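Local coordinates for 3' terminal uridylyl transferase (Trypanosoma brucei, PDB 5HZD), which transfers uridylyl groups from UTP to the 3'-hydroxyl of guide RNAs, ribosomal RNAs and some mRNAs in mitochondrial RNA editing, at residues R41-K46 / G494-L499; K68-A73 / P377-E382; A314-D319 / D397-F402. One frame throughout, in Å; residues are numbered along the deposited sequence.

Contact 1 of 3, residues R41-K46 / G494-L499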
ATOM      1  N   ARG A  41      22.172  21.759   7.721  1.00 22.17           N
ATOM      2  CA  ARG A  41      23.370  21.136   7.157  1.00 21.42           C
ATOM      3  C   ARG A  41      24.572  21.489   7.995  1.00 21.20           C
ATOM      4  O   ARG A  41      25.420  20.634   8.272  1.00 25.41           O
ATOM      5  CB  ARG A  41      23.597  21.559   5.696  1.00 23.64           C
ATOM      6  CG  ARG A  41      24.950  21.188   5.084  1.00 26.98           C
ATOM      7  CD  ARG A  41      24.886  21.373   3.555  1.00 34.21           C
ATOM      8  NE  ARG A  41      26.171  21.280   2.860  1.00 44.50           N
ATOM      9  CZ  ARG A  41      26.616  20.190   2.236  1.00 45.38           C
ATOM     10  NH1 ARG A  41      25.888  19.080   2.227  1.00 48.55           N
ATOM     11  NH2 ARG A  41      27.795  20.208   1.621  1.00 42.59           N
ATOM     12  N   ARG A  42      24.666  22.759   8.380  1.00 23.71           N
ATOM     13  CA  ARG A  42      25.790  23.192   9.204  1.00 26.24           C
ATOM     14  C   ARG A  42      25.802  22.511  10.565  1.00 27.39           C
ATOM     15  O   ARG A  42      26.861  22.073  11.033  1.00 28.96           O
ATOM     16  CB  ARG A  42      25.793  24.720   9.370  1.00 33.09           C
ATOM     17  CG  ARG A  42      26.465  25.483   8.225  1.00 42.63           C
ATOM     18  CD  ARG A  42      26.703  26.968   8.572  1.00 47.89           C
ATOM     19  NE  ARG A  42      25.463  27.741   8.592  1.00 50.46           N
ATOM     20  CZ  ARG A  42      24.734  27.966   9.682  1.00 52.79           C
ATOM     21  NH1 ARG A  42      25.123  27.485  10.858  1.00 55.67           N
ATOM     22  NH2 ARG A  42      23.612  28.674   9.597  1.00 51.82           N
ATOM     23  N   ILE A  43      24.635  22.415  11.204  1.00 23.60           N
ATOM     24  CA  ILE A  43      24.543  21.715  12.492  1.00 20.69           C
ATOM     25  C   ILE A  43      24.978  20.260  12.362  1.00 24.88           C
ATOM     26  O   ILE A  43      25.804  19.773  13.147  1.00 25.13           O
ATOM     27  CB  ILE A  43      23.149  21.842  13.134  1.00 23.47           C
ATOM     28  CG1 ILE A  43      22.882  23.312  13.472  1.00 26.73           C
ATOM     29  CG2 ILE A  43      23.067  20.992  14.402  1.00 23.58           C
ATOM     30  CD1 ILE A  43      21.457  23.629  13.840  1.00 30.67           C
ATOM     31  N   ALA A  44      24.454  19.561  11.356  1.00 24.15           N
ATOM     32  CA  ALA A  44      24.799  18.153  11.191  1.00 23.35           C
ATOM     33  C   ALA A  44      26.269  17.987  10.830  1.00 24.96           C
ATOM     34  O   ALA A  44      26.903  17.032  11.264  1.00 29.96           O
ATOM     35  CB  ALA A  44      23.911  17.500  10.151  1.00 23.66           C
ATOM     36  N   GLN A  45      26.825  18.918  10.053  1.00 23.92           N
ATOM     37  CA  GLN A  45      28.255  18.865   9.710  1.00 23.68           C
ATOM     38  C   GLN A  45      29.188  19.019  10.904  1.00 27.14           C
ATOM     39  O   GLN A  45      30.334  18.548  10.857  1.00 28.82           O
ATOM     40  CB  GLN A  45      28.633  19.915   8.675  1.00 24.07           C
ATOM     41  CG  GLN A  45      28.350  19.481   7.256  1.00 27.93           C
ATOM     42  CD  GLN A  45      28.502  20.613   6.276  1.00 34.15           C
ATOM     43  OE1 GLN A  45      28.390  21.782   6.643  1.00 38.01           O
ATOM     44  NE2 GLN A  45      28.770  20.278   5.022  1.00 35.31           N
ATOM     45  N   LYS A  46      28.725  19.682  11.959  1.00 28.79           N
ATOM     46  CA  LYS A  46      29.534  19.784  13.175  1.00 31.71           C
ATOM     47  C   LYS A  46      29.654  18.409  13.829  1.00 31.26           C
ATOM     48  O   LYS A  46      30.682  18.066  14.415  1.00 31.23           O
ATOM     49  CB  LYS A  46      28.924  20.775  14.165  1.00 40.35           C
ATOM     50  CG  LYS A  46      28.733  22.163  13.598  1.00 49.65           C
ATOM     51  CD  LYS A  46      30.048  22.767  13.126  1.00 52.49           C
ATOM     52  CE  LYS A  46      29.824  23.754  11.983  1.00 50.19           C
ATOM     53  NZ  LYS A  46      29.368  23.054  10.742  1.00 41.92           N
ATOM     54  N   GLY A 494      15.871  14.814  10.431  1.00 15.30           N
ATOM     55  CA  GLY A 494      15.628  13.509  11.035  1.00 16.53           C
ATOM     56  C   GLY A 494      16.827  13.014  11.828  1.00 17.70           C
ATOM     57  O   GLY A 494      16.669  12.488  12.936  1.00 19.42           O
ATOM     58  N   LEU A 495      18.024  13.183  11.263  1.00 15.68           N
ATOM     59  CA  LEU A 495      19.270  12.768  11.900  1.00 14.96           C
ATOM     60  C   LEU A 495      19.404  13.458  13.248  1.00 19.39           C
ATOM     61  O   LEU A 495      19.643  12.813  14.272  1.00 20.64           O
ATOM     62  CB  LEU A 495      20.452  13.161  11.024  1.00 16.89           C
ATOM     63  CG  LEU A 495      21.835  12.810  11.544  1.00 17.22           C
ATOM     64  CD1 LEU A 495      21.970  11.290  11.609  1.00 26.18           C
ATOM     65  CD2 LEU A 495      22.908  13.389  10.636  1.00 23.15           C
ATOM     66  N   LEU A 496      19.238  14.774  13.246  1.00 15.92           N
ATOM     67  CA  LEU A 496      19.437  15.560  14.455  1.00 16.48           C
ATOM     68  C   LEU A 496      18.394  15.227  15.507  1.00 20.08           C
ATOM     69  O   LEU A 496      18.695  15.264  16.711  1.00 22.76           O
ATOM     70  CB  LEU A 496      19.448  17.062  14.142  1.00 19.42           C
ATOM     71  CG  LEU A 496      20.583  17.472  13.208  1.00 22.13           C
ATOM     72  CD1 LEU A 496      20.430  18.928  12.713  1.00 22.05           C
ATOM     73  CD2 LEU A 496      21.922  17.271  13.875  1.00 22.95           C
ATOM     74  N   SER A 497      17.175  14.920  15.080  1.00 18.98           N
ATOM     75  CA  SER A 497      16.077  14.695  16.029  1.00 19.89           C
ATOM     76  C   SER A 497      16.253  13.392  16.809  1.00 22.84           C
ATOM     77  O   SER A 497      15.783  13.272  17.945  1.00 20.85           O
ATOM     78  CB  SER A 497      14.746  14.628  15.293  1.00 25.47           C
ATOM     79  OG  SER A 497      14.417  15.902  14.751  1.00 28.34           O
ATOM     80  N   LEU A 498      16.907  12.412  16.205  1.00 21.46           N
ATOM     81  CA  LEU A 498      17.025  11.094  16.847  1.00 18.16           C
ATOM     82  C   LEU A 498      18.148  11.095  17.894  1.00 20.54           C
ATOM     83  O   LEU A 498      18.318  10.129  18.656  1.00 21.35           O
ATOM     84  CB  LEU A 498      17.244   9.985  15.801  1.00 16.31           C
ATOM     85  CG  LEU A 498      16.038   9.697  14.913  1.00 16.32           C
ATOM     86  CD1 LEU A 498      16.448   8.850  13.690  1.00 18.70           C
ATOM     87  CD2 LEU A 498      14.934   9.006  15.674  1.00 21.61           C
ATOM     88  N   LEU A 499      18.935  12.165  17.919  1.00 17.26           N
ATOM     89  CA  LEU A 499      19.986  12.280  18.939  1.00 21.40           C
ATOM     90  C   LEU A 499      19.491  12.995  20.171  1.00 21.05           C
ATOM     91  O   LEU A 499      20.249  13.193  21.125  1.00 24.44           O
ATOM     92  CB  LEU A 499      21.202  13.058  18.419  1.00 20.31           C
ATOM     93  CG  LEU A 499      21.846  12.491  17.170  1.00 28.92           C
ATOM     94  CD1 LEU A 499      22.954  13.430  16.694  1.00 32.17           C
ATOM     95  CD2 LEU A 499      22.404  11.112  17.464  1.00 27.41           C
TER
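Ala-44 and Leu-496 mark the closest approach of the two backbones, with their CA atoms 6.8 Å apart. Segment 41-46 is an uninterrupted piece of helix 37-47, whereas segment 494-499 lies toward the C-terminal part of helix 481-497. No hydrogen bond joins them, and the contact is apolar throughout. Leu-496 does most of the touching by spreading its two methyls over neighbouring residues of the other helix. Its CG stands anti to the carbonyl carbon (chi1 -62°), which sends the branch across to helix 37-47. Leu-496 CD1 packs against Ile-43 CG2 at 3.8 Å, while Leu-496 CD2 lies 4.0 Å from Ala-44 CA, close against the backbone itself. The Ile-43 and Leu-496 side chains meet at about a right angle, and the CG2 branch of Ile-43 makes the contact. The small Ala-44 lets the helix surface come near: its CB lies 4.2 Å from Leu-496 CD2 and 4.3 Å from Leu-495 CD2, so that two successive leucines both touch this one methyl. Ile-43 forms the exposed margin of an otherwise buried patch. On the solvent side of helix 37-47, Lys-46 curls back so that its NZ donates to Arg-42 O at 2.7 Å; Lys-46 N reaches the same oxygen from the opposite face of the carbonyl plane. Leu-40 and Leu-47 of helix 37-47 extend the greasy cover over Leu-496, and Ala-44 also rests on Phe-408 of helix 385-409. This is plain helix-to-helix packing, remote from the nucleotide site. It docks the helix that follows the zinc-binding histidines His-25 and His-30 onto the last long helix of the chain, within the helical part of this uridylyltransferase core.

Contact 2 of 3, residues K68-A73 / P377-E382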
ATOM      1  N   LYS A  68      10.374   3.497  21.049  1.00 14.52           N
ATOM      2  CA  LYS A  68       9.283   4.237  20.395  1.00 15.13           C
ATOM      3  C   LYS A  68       8.935   3.706  19.025  1.00 16.80           C
ATOM      4  O   LYS A  68       7.753   3.634  18.660  1.00 17.74           O
ATOM      5  CB  LYS A  68       9.635   5.729  20.300  1.00 15.50           C
ATOM      6  CG  LYS A  68       9.690   6.434  21.628  1.00 23.35           C
ATOM      7  CD  LYS A  68      10.122   7.888  21.407  1.00 28.27           C
ATOM      8  CE  LYS A  68      10.757   8.466  22.651  1.00 40.11           C
ATOM      9  NZ  LYS A  68       9.938   8.179  23.850  1.00 46.12           N
ATOM     10  N   ILE A  69       9.961   3.328  18.257  1.00 13.42           N
ATOM     11  CA  ILE A  69       9.782   2.716  16.941  1.00 14.82           C
ATOM     12  C   ILE A  69       8.951   1.445  17.037  1.00 12.90           C
ATOM     13  O   ILE A  69       7.987   1.266  16.278  1.00 14.36           O
ATOM     14  CB  ILE A  69      11.158   2.410  16.305  1.00 14.97           C
ATOM     15  CG1 ILE A  69      11.832   3.724  15.919  1.00 15.28           C
ATOM     16  CG2 ILE A  69      11.002   1.536  15.060  1.00 16.03           C
ATOM     17  CD1 ILE A  69      13.354   3.626  15.710  1.00 18.16           C
ATOM     18  N   PHE A  70       9.273   0.583  18.003  1.00 13.45           N
ATOM     19  CA  PHE A  70       8.498  -0.641  18.147  1.00 13.55           C
ATOM     20  C   PHE A  70       7.076  -0.362  18.637  1.00 14.60           C
ATOM     21  O   PHE A  70       6.150  -1.101  18.281  1.00 16.81           O
ATOM     22  CB  PHE A  70       9.206  -1.675  19.048  1.00 16.97           C
ATOM     23  CG  PHE A  70      10.070  -2.632  18.278  1.00 15.07           C
ATOM     24  CD1 PHE A  70      11.396  -2.323  18.026  1.00 14.88           C
ATOM     25  CD2 PHE A  70       9.537  -3.806  17.769  1.00 17.25           C
ATOM     26  CE1 PHE A  70      12.199  -3.183  17.287  1.00 15.10           C
ATOM     27  CE2 PHE A  70      10.324  -4.672  17.021  1.00 15.54           C
ATOM     28  CZ  PHE A  70      11.653  -4.371  16.795  1.00 14.95           C
ATOM     29  N   HIS A  71       6.876   0.707  19.403  1.00 13.71           N
ATOM     30  CA  HIS A  71       5.526   1.040  19.863  1.00 18.15           C
ATOM     31  C   HIS A  71       4.657   1.488  18.690  1.00 16.85           C
ATOM     32  O   HIS A  71       3.506   1.056  18.562  1.00 18.48           O
ATOM     33  CB  HIS A  71       5.559   2.123  20.959  1.00 19.27           C
ATOM     34  CG  HIS A  71       4.204   2.452  21.506  1.00 22.85           C
ATOM     35  ND1 HIS A  71       3.671   1.801  22.596  1.00 31.69           N
ATOM     36  CD2 HIS A  71       3.263   3.332  21.092  1.00 23.54           C
ATOM     37  CE1 HIS A  71       2.463   2.279  22.841  1.00 31.15           C
ATOM     38  NE2 HIS A  71       2.189   3.203  21.939  1.00 25.34           N
ATOM     39  N   VAL A  72       5.197   2.353  17.839  1.00 13.71           N
ATOM     40  CA  VAL A  72       4.490   2.779  16.631  1.00 15.87           C
ATOM     41  C   VAL A  72       4.168   1.566  15.760  1.00 19.81           C
ATOM     42  O   VAL A  72       3.039   1.419  15.268  1.00 18.84           O
ATOM     43  CB  VAL A  72       5.301   3.801  15.816  1.00 18.36           C
ATOM     44  CG1 VAL A  72       4.605   4.076  14.485  1.00 21.61           C
ATOM     45  CG2 VAL A  72       5.452   5.089  16.603  1.00 22.08           C
ATOM     46  N   ALA A  73       5.138   0.671  15.588  1.00 14.18           N
ATOM     47  CA  ALA A  73       4.912  -0.516  14.748  1.00 14.29           C
ATOM     48  C   ALA A  73       3.841  -1.427  15.344  1.00 18.73           C
ATOM     49  O   ALA A  73       3.036  -2.033  14.609  1.00 17.33           O
ATOM     50  CB  ALA A  73       6.222  -1.272  14.590  1.00 15.15           C
ATOM     51  N   PRO A 377       3.398 -11.686  13.241  1.00 13.36           N
ATOM     52  CA  PRO A 377       3.393 -10.663  14.300  1.00 15.53           C
ATOM     53  C   PRO A 377       4.580  -9.718  14.160  1.00 14.84           C
ATOM     54  O   PRO A 377       5.653 -10.161  13.761  1.00 14.37           O
ATOM     55  CB  PRO A 377       3.598 -11.459  15.597  1.00 17.69           C
ATOM     56  CG  PRO A 377       3.344 -12.884  15.255  1.00 24.91           C
ATOM     57  CD  PRO A 377       3.450 -13.055  13.759  1.00 16.27           C
ATOM     58  N   MET A 378       4.364  -8.445  14.483  1.00 13.74           N
ATOM     59  CA  MET A 378       5.423  -7.440  14.456  1.00 14.18           C
ATOM     60  C   MET A 378       6.608  -7.774  15.359  1.00 16.14           C
ATOM     61  O   MET A 378       7.762  -7.458  15.012  1.00 17.41           O
ATOM     62  CB  MET A 378       4.820  -6.069  14.813  1.00 17.51           C
ATOM     63  CG  MET A 378       5.686  -4.870  14.444  1.00 17.64           C
ATOM     64  SD  MET A 378       6.104  -4.768  12.699  1.00 15.23           S
ATOM     65  CE  MET A 378       4.503  -4.688  11.919  1.00 19.18           C
ATOM     66  N   ILE A 379       6.333  -8.399  16.511  1.00 14.08           N
ATOM     67  CA  ILE A 379       7.394  -8.812  17.415  1.00 16.86           C
ATOM     68  C   ILE A 379       7.072 -10.218  17.919  1.00 17.91           C
ATOM     69  O   ILE A 379       5.904 -10.570  18.130  1.00 17.77           O
ATOM     70  CB  ILE A 379       7.571  -7.810  18.574  1.00 19.19           C
ATOM     71  CG1 ILE A 379       8.798  -8.170  19.413  1.00 19.29           C
ATOM     72  CG2 ILE A 379       6.324  -7.758  19.436  1.00 21.35           C
ATOM     73  CD1 ILE A 379       9.258  -7.013  20.342  1.00 21.51           C
ATOM     74  N   ASP A 380       8.115 -11.038  18.054  1.00 20.87           N
ATOM     75  CA  ASP A 380       7.952 -12.411  18.529  1.00 21.31           C
ATOM     76  C   ASP A 380       7.421 -12.362  19.963  1.00 25.73           C
ATOM     77  O   ASP A 380       8.070 -11.831  20.854  1.00 26.25           O
ATOM     78  CB  ASP A 380       9.333 -13.066  18.494  1.00 28.93           C
ATOM     79  CG  ASP A 380       9.326 -14.527  18.920  1.00 36.79           C
ATOM     80  OD1 ASP A 380       8.277 -15.051  19.340  1.00 35.70           O
ATOM     81  OD2 ASP A 380      10.418 -15.139  18.841  1.00 40.67           O
ATOM     82  N   PRO A 381       6.228 -12.926  20.188  1.00 32.04           N
ATOM     83  CA  PRO A 381       5.557 -12.902  21.491  1.00 32.80           C
ATOM     84  C   PRO A 381       6.308 -13.689  22.556  1.00 35.24           C
ATOM     85  O   PRO A 381       6.000 -13.555  23.739  1.00 38.29           O
ATOM     86  CB  PRO A 381       4.224 -13.593  21.199  1.00 34.60           C
ATOM     87  CG  PRO A 381       4.508 -14.465  20.036  1.00 36.69           C
ATOM     88  CD  PRO A 381       5.429 -13.640  19.184  1.00 34.71           C
ATOM     89  N   GLU A 382       7.290 -14.485  22.152  1.00 34.95           N
ATOM     90  CA  GLU A 382       8.027 -15.295  23.116  1.00 37.34           C
ATOM     91  C   GLU A 382       9.404 -14.758  23.498  1.00 35.10           C
ATOM     92  O   GLU A 382      10.089 -15.368  24.300  1.00 39.04           O
ATOM     93  CB  GLU A 382       8.170 -16.734  22.611  1.00 47.00           C
ATOM     94  CG  GLU A 382       6.871 -17.514  22.532  1.00 56.50           C
ATOM     95  CD  GLU A 382       7.022 -18.795  21.729  1.00 66.93           C
ATOM     96  OE1 GLU A 382       8.115 -19.018  21.162  1.00 71.28           O
ATOM     97  OE2 GLU A 382       6.049 -19.579  21.663  1.00 71.05           O
TER
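Met-378 reaches Ala-73 through a doubly bent side chain: CG stands anti to the backbone N (chi1 -163°), which brings Met-378 CG within 3.6 Å of Ala-73 CB. Bends at chi2 (58°) and chi3 (59°) then turn the sulfur and the terminal methyl alongside the Ala-73 end of the segment, with Met-378 SD 4.0 Å from Ala-73 CB and Met-378 CE 4.1 Å from Ala-73 O. Ile-379 takes a straighter course. Its CG1 is also anti to the backbone N, and the extended chain carries Ile-379 CD1 to 4.1 Å from Phe-70 CD2, approaching the ring obliquely as the two side chains cross at about a right angle. The carbonyl oxygen of Met-378 lies near the plane of the Phe-70 ring, at its edge, 4.3 Å from Phe-70 CE2. The loop thus presents two consecutive side chains to residues one helical turn apart. Just beyond them an Asx turn, with Asp-380 OD1 accepting from Glu-382 N, shapes the chain ahead of helix 385-409. Asp-77 fixes the loop further by accepting from Met-378 N, and Pro-312 packs on both Phe-70 and Ala-73. The contact packs the loop that precedes helix 385-409 onto helix 59-76, with Met-378 about 9 Å, side chain to side chain, from Ser-111, which probably binds UTP as in related nucleotidyltransferases.

Contact 3 of 3, residues A314-D319 / D397-F402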
ATOM      1  N   ALA A 314      10.385   0.639   8.639  1.00 10.91           N
ATOM      2  CA  ALA A 314       9.670   1.028   7.440  1.00 12.68           C
ATOM      3  C   ALA A 314       8.405   1.784   7.814  1.00 12.36           C
ATOM      4  O   ALA A 314       8.049   2.774   7.152  1.00 12.20           O
ATOM      5  CB  ALA A 314       9.311  -0.204   6.632  1.00 13.20           C
ATOM      6  N   ILE A 315       7.736   1.344   8.870  1.00 11.49           N
ATOM      7  CA  ILE A 315       6.507   2.026   9.328  1.00 12.06           C
ATOM      8  C   ILE A 315       6.782   3.436   9.820  1.00 12.62           C
ATOM      9  O   ILE A 315       6.103   4.412   9.422  1.00 14.35           O
ATOM     10  CB  ILE A 315       5.824   1.164  10.392  1.00 11.77           C
ATOM     11  CG1 ILE A 315       5.286  -0.107   9.715  1.00 14.39           C
ATOM     12  CG2 ILE A 315       4.683   1.924  11.083  1.00 17.31           C
ATOM     13  CD1 ILE A 315       4.876  -1.174  10.754  1.00 17.51           C
ATOM     14  N   VAL A 316       7.826   3.580  10.630  1.00 11.21           N
ATOM     15  CA  VAL A 316       8.180   4.899  11.148  1.00 13.35           C
ATOM     16  C   VAL A 316       8.641   5.819  10.030  1.00 15.15           C
ATOM     17  O   VAL A 316       8.294   7.003  10.014  1.00 13.87           O
ATOM     18  CB  VAL A 316       9.266   4.785  12.255  1.00 15.94           C
ATOM     19  CG1 VAL A 316       9.861   6.149  12.598  1.00 21.22           C
ATOM     20  CG2 VAL A 316       8.661   4.142  13.488  1.00 15.40           C
ATOM     21  N   LEU A 317       9.390   5.288   9.065  1.00 12.11           N
ATOM     22  CA  LEU A 317       9.808   6.111   7.927  1.00 12.97           C
ATOM     23  C   LEU A 317       8.646   6.521   7.031  1.00 11.42           C
ATOM     24  O   LEU A 317       8.662   7.608   6.468  1.00 13.38           O
ATOM     25  CB  LEU A 317      10.872   5.396   7.099  1.00 14.55           C
ATOM     26  CG  LEU A 317      12.215   5.386   7.850  1.00 13.85           C
ATOM     27  CD1 LEU A 317      13.221   4.513   7.097  1.00 13.32           C
ATOM     28  CD2 LEU A 317      12.813   6.810   8.057  1.00 14.70           C
ATOM     29  N   LYS A 318       7.641   5.666   6.867  1.00 13.44           N
ATOM     30  CA  LYS A 318       6.486   6.090   6.065  1.00 11.06           C
ATOM     31  C   LYS A 318       5.834   7.286   6.732  1.00 13.26           C
ATOM     32  O   LYS A 318       5.539   8.281   6.055  1.00 14.68           O
ATOM     33  CB  LYS A 318       5.453   4.977   5.990  1.00 15.35           C
ATOM     34  CG  LYS A 318       4.170   5.366   5.187  1.00 20.25           C
ATOM     35  CD  LYS A 318       3.215   4.182   5.250  1.00 29.84           C
ATOM     36  CE  LYS A 318       2.303   4.109   4.041  1.00 41.80           C
ATOM     37  NZ  LYS A 318       1.575   5.383   3.884  1.00 44.39           N
ATOM     38  N   ASP A 319       5.606   7.203   8.048  1.00 14.72           N
ATOM     39  CA  ASP A 319       4.948   8.291   8.749  1.00 16.24           C
ATOM     40  C   ASP A 319       5.821   9.551   8.723  1.00 16.25           C
ATOM     41  O   ASP A 319       5.323  10.642   8.471  1.00 17.09           O
ATOM     42  CB  ASP A 319       4.619   7.899  10.205  1.00 18.00           C
ATOM     43  CG  ASP A 319       3.563   6.810  10.298  1.00 24.50           C
ATOM     44  OD1 ASP A 319       2.885   6.551   9.273  1.00 26.27           O
ATOM     45  OD2 ASP A 319       3.419   6.237  11.411  1.00 26.30           O
ATOM     46  N   ASP A 397      19.568   2.220  16.445  1.00 14.85           N
ATOM     47  CA  ASP A 397      20.830   2.317  15.704  1.00 16.01           C
ATOM     48  C   ASP A 397      20.567   2.352  14.193  1.00 15.93           C
ATOM     49  O   ASP A 397      21.207   3.103  13.434  1.00 14.91           O
ATOM     50  CB  ASP A 397      21.677   1.068  15.930  1.00 16.35           C
ATOM     51  CG  ASP A 397      22.373   1.038  17.264  1.00 29.29           C
ATOM     52  OD1 ASP A 397      22.458   2.082  17.953  1.00 32.73           O
ATOM     53  OD2 ASP A 397      22.860  -0.068  17.614  1.00 34.27           O
ATOM     54  N   MET A 398      19.663   1.492  13.745  1.00 13.11           N
ATOM     55  CA  MET A 398      19.381   1.384  12.318  1.00 12.74           C
ATOM     56  C   MET A 398      18.706   2.618  11.757  1.00 13.12           C
ATOM     57  O   MET A 398      19.018   3.060  10.651  1.00 13.23           O
ATOM     58  CB  MET A 398      18.539   0.146  12.061  1.00 15.50           C
ATOM     59  CG  MET A 398      19.363  -1.095  12.334  1.00 16.92           C
ATOM     60  SD  MET A 398      18.350  -2.593  12.474  1.00 18.26           S
ATOM     61  CE  MET A 398      17.868  -2.867  10.762  1.00 14.07           C
ATOM     62  N   LEU A 399      17.775   3.179  12.521  1.00 12.52           N
ATOM     63  CA  LEU A 399      17.087   4.383  12.056  1.00 12.62           C
ATOM     64  C   LEU A 399      18.004   5.601  12.036  1.00 15.79           C
ATOM     65  O   LEU A 399      18.028   6.358  11.057  1.00 14.71           O
ATOM     66  CB  LEU A 399      15.823   4.664  12.870  1.00 14.70           C
ATOM     67  CG  LEU A 399      14.921   5.684  12.178  1.00 18.32           C
ATOM     68  CD1 LEU A 399      14.324   5.116  10.907  1.00 19.87           C
ATOM     69  CD2 LEU A 399      13.799   6.175  13.143  1.00 21.06           C
ATOM     70  N   VAL A 400      18.791   5.798  13.089  1.00 14.32           N
ATOM     71  CA  VAL A 400      19.771   6.883  13.074  1.00 16.13           C
ATOM     72  C   VAL A 400      20.732   6.685  11.901  1.00 15.99           C
ATOM     73  O   VAL A 400      21.083   7.626  11.178  1.00 16.15           O
ATOM     74  CB  VAL A 400      20.562   6.887  14.394  1.00 19.93           C
ATOM     75  CG1 VAL A 400      21.762   7.849  14.299  1.00 32.50           C
ATOM     76  CG2 VAL A 400      19.650   7.280  15.479  1.00 20.46           C
ATOM     77  N   GLY A 401      21.104   5.432  11.674  1.00 13.66           N
ATOM     78  CA  GLY A 401      22.025   5.098  10.615  1.00 14.55           C
ATOM     79  C   GLY A 401      21.461   5.397   9.232  1.00 13.28           C
ATOM     80  O   GLY A 401      22.222   5.755   8.330  1.00 14.34           O
ATOM     81  N   PHE A 402      20.141   5.265   9.068  1.00 13.14           N
ATOM     82  CA  PHE A 402      19.488   5.572   7.791  1.00 12.13           C
ATOM     83  C   PHE A 402      19.649   7.070   7.490  1.00 12.26           C
ATOM     84  O   PHE A 402      20.027   7.473   6.381  1.00 12.66           O
ATOM     85  CB  PHE A 402      18.000   5.180   7.864  1.00 11.86           C
ATOM     86  CG  PHE A 402      17.136   5.741   6.748  1.00 12.13           C
ATOM     87  CD1 PHE A 402      16.517   6.978   6.873  1.00 12.23           C
ATOM     88  CD2 PHE A 402      16.896   4.987   5.606  1.00 11.44           C
ATOM     89  CE1 PHE A 402      15.711   7.497   5.876  1.00 13.17           C
ATOM     90  CE2 PHE A 402      16.076   5.476   4.609  1.00 11.29           C
ATOM     91  CZ  PHE A 402      15.473   6.725   4.752  1.00 11.33           C
TER
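Leu-399 is the first residue of segment 397-402 to meet helix 310-324, and it faces both Val-316 and Leu-317. With CG anti to the backbone N (chi1 -165°), its two methyls part: Leu-399 CD2 touches Val-316 CG1 at 4.0 Å, while Leu-399 CD1 packs on Leu-317 CD2 at 3.6 Å. The two leucines slide past each other in opposite directions. Nearly one turn later, Phe-402 and Leu-317 point toward each other, and the ring offers its face. Leu-317 CD1 sits over the ring centre, 3.8 Å from the centroid and only 5° off the normal, a well-formed CH-pi contact, and Leu-317 CD2 lies 3.7 Å from Phe-402 CE1. Leu-317 therefore packs on both Leu-399 and Phe-402, neighbours on one side of their helix. The helix axes run at 42° to each other and approach to 11.4 Å, a separation bridged by these large side chains. On helix 310-324 the next residue, Lys-318, binds UTP. Around this pair, helix 336-349 lays Trp-343 against Leu-317, helix 59-76 inserts Ile-69 beside Val-316 and Leu-399, and helix 51-57 packs Trp-51 and Leu-55 on Val-400.

How the contacts relate
From the N terminus, helix 37-47 opens contact 1, which is closed at 494-499, so that this loop encloses both others. Contact 2 starts on helix 59-76; the strands of both larger sheets follow before helix 310-324 opens contact 3. Loop 377-382 then closes contact 2, and helix 385-409 closes contact 3, so these two loops cross. Helix 385-409 lies at the hub: Leu-399 meets Ile-69 of segment 68-73, and Val-400 meets Leu-498 of segment 494-499. Met-378 in turn touches Ile-315. Contact 3 touches both others, whereas contacts 1 and 2 do not meet; together they tie early, middle and late helices and one loop.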